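Local coordinates for aldolase (Klebsiella pneumoniae, PDB 6VOQ), which belongs to the class II aldolase and adducin family of alpha/beta proteins and carries a bound zinc ion, at residues P130-Y135 with F156-H161. Sequence-based numbering, arbitrary orientation.
Sequences PVVPYY and FLLANH. With ZN (zinc ion), chain B.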
# COMPACT_ATOMS: atom_id res chain seq x y z
N PRO A 130 14.25 14.91 -18.05
CA PRO A 130 14.48 16.32 -17.74
C PRO A 130 13.46 16.85 -16.73
O PRO A 130 12.43 16.23 -16.44
CB PRO A 130 14.32 17.01 -19.09
CG PRO A 130 13.35 16.14 -19.82
CD PRO A 130 13.65 14.73 -19.38
N VAL A 131 13.76 18.03 -16.21
CA VAL A 131 12.93 18.67 -15.19
C VAL A 131 12.43 19.99 -15.75
O VAL A 131 13.22 20.79 -16.26
CB VAL A 131 13.69 18.88 -13.88
CG1 VAL A 131 12.81 19.57 -12.86
CG2 VAL A 131 14.18 17.53 -13.34
N VAL A 132 11.12 20.19 -15.68
CA VAL A 132 10.51 21.45 -16.08
C VAL A 132 10.37 22.29 -14.81
O VAL A 132 9.91 21.76 -13.79
CB VAL A 132 9.16 21.24 -16.77
CG1 VAL A 132 8.48 22.58 -16.98
CG2 VAL A 132 9.35 20.48 -18.08
N PRO A 133 10.77 23.56 -14.82
CA PRO A 133 10.57 24.40 -13.64
C PRO A 133 9.11 24.46 -13.23
O PRO A 133 8.20 24.17 -14.02
CB PRO A 133 11.09 25.77 -14.09
CG PRO A 133 12.05 25.47 -15.18
CD PRO A 133 11.51 24.26 -15.88
N TYR A 134 8.89 24.79 -11.96
CA TYR A 134 7.53 24.95 -11.48
C TYR A 134 6.93 26.23 -12.05
O TYR A 134 7.58 27.28 -12.07
CB TYR A 134 7.47 25.02 -9.95
CG TYR A 134 6.10 25.48 -9.52
CD1 TYR A 134 5.02 24.61 -9.55
CD2 TYR A 134 5.87 26.80 -9.15
CE1 TYR A 134 3.75 25.02 -9.20
CE2 TYR A 134 4.59 27.23 -8.80
CZ TYR A 134 3.54 26.33 -8.82
OH TYR A 134 2.27 26.73 -8.47
N TYR A 135 5.68 26.13 -12.49
CA TYR A 135 4.88 27.26 -12.91
C TYR A 135 3.46 27.05 -12.44
O TYR A 135 2.99 25.91 -12.33
CB TYR A 135 4.87 27.44 -14.44
CG TYR A 135 6.22 27.68 -15.06
CD1 TYR A 135 6.90 28.87 -14.86
CD2 TYR A 135 6.81 26.72 -15.89
CE1 TYR A 135 8.13 29.11 -15.45
CE2 TYR A 135 8.05 26.94 -16.48
CZ TYR A 135 8.70 28.14 -16.26
OH TYR A 135 9.93 28.38 -16.84
N PHE A 156 9.12 13.34 -18.59
CA PHE A 156 9.42 14.67 -18.10
C PHE A 156 8.94 14.80 -16.66
O PHE A 156 7.86 14.32 -16.32
CB PHE A 156 8.75 15.77 -18.94
CG PHE A 156 8.71 15.48 -20.41
CD1 PHE A 156 9.79 15.81 -21.22
CD2 PHE A 156 7.60 14.89 -20.99
CE1 PHE A 156 9.76 15.55 -22.57
CE2 PHE A 156 7.57 14.62 -22.34
CZ PHE A 156 8.65 14.95 -23.13
N LEU A 157 9.72 15.48 -15.84
CA LEU A 157 9.33 15.72 -14.46
C LEU A 157 9.01 17.21 -14.33
O LEU A 157 9.90 18.05 -14.46
CB LEU A 157 10.41 15.29 -13.48
CG LEU A 157 10.06 15.25 -11.99
CD1 LEU A 157 8.86 14.36 -11.73
CD2 LEU A 157 11.24 14.76 -11.19
N LEU A 158 7.73 17.51 -14.10
CA LEU A 158 7.29 18.87 -13.80
C LEU A 158 7.57 19.16 -12.33
O LEU A 158 7.00 18.50 -11.45
CB LEU A 158 5.81 19.04 -14.10
CG LEU A 158 5.28 18.63 -15.46
CD1 LEU A 158 3.81 19.00 -15.54
CD2 LEU A 158 6.05 19.29 -16.58
N ALA A 159 8.46 20.10 -12.07
CA ALA A 159 8.85 20.40 -10.70
C ALA A 159 7.62 20.79 -9.87
O ALA A 159 6.70 21.42 -10.38
CB ALA A 159 9.88 21.53 -10.68
N ASN A 160 7.62 20.38 -8.60
CA ASN A 160 6.52 20.66 -7.68
C ASN A 160 5.17 20.23 -8.26
O ASN A 160 4.16 20.93 -8.13
CB ASN A 160 6.47 22.14 -7.30
CG ASN A 160 7.75 22.63 -6.70
OD1 ASN A 160 8.60 23.20 -7.38
ND2 ASN A 160 7.90 22.41 -5.40
N HIS A 161 5.15 19.08 -8.92
CA HIS A 161 3.96 18.70 -9.65
C HIS A 161 3.88 17.19 -9.84
O HIS A 161 3.13 16.52 -9.12
CB HIS A 161 3.94 19.40 -11.00
CG HIS A 161 2.64 19.27 -11.73
ND1 HIS A 161 2.28 20.11 -12.76
CD2 HIS A 161 1.62 18.40 -11.57
CE1 HIS A 161 1.09 19.76 -13.21
NE2 HIS A 161 0.67 18.73 -12.50
ZN ZN B . -1.06 17.49 -12.80
O HOH W 1 6.05 22.39 -13.02
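Leu157 O accepts a hydrogen bond from Val132 N at 2.7 Å, the donor tilted 23° from the carbonyl plane, and Val131 CA lies 3.2 Å from the same oxygen in a CA-H...O contact. Two further backbone bonds, Leu157 N to Pro130 O (2.9 Å) and Ala159 N to Val132 O (2.8 Å), complete parallel pairing, with Val131 level with Leu157 and Val132 with Leu158. Beyond Ala159 the direct bonding gives way to a water that donates to both Pro133 O and Ala159 O.

Val132 and Leu158 lie side by side on one face of the sheet; CD2 of Leu158 reaches across to Val132 CB at 3.7 Å. On the other face, Val131 CG1, anti to its own amide nitrogen (chi1 178°), reaches the methyl of Ala159. The Tyr134 ring crosses the Asn160 amide nearly at right angles (planes 84° apart), its CD1 3.6 Å from Asn160 CB, while Ala159 O lies in plane at the ring edge. The Asn160 amide is held from across a subunit boundary: ND2 donates to Arg196 O and Phe118 O of the second subunit. One residue on, His161 makes no contact with 130-135; its NE2 binds zinc at 2.1 Å, with Glu75, His94 and His96 completing the site.

Strand 131-132 is the outermost strand at this end of the sheet within the chain, and helix 140-149 links it to strand 155-158 as a beta-alpha-beta unit. That helix packs on Val132 and Phe156, helix 98-104 meets Leu157 on the other face, and strand 162-167 flanks strand 155-158 antiparallel.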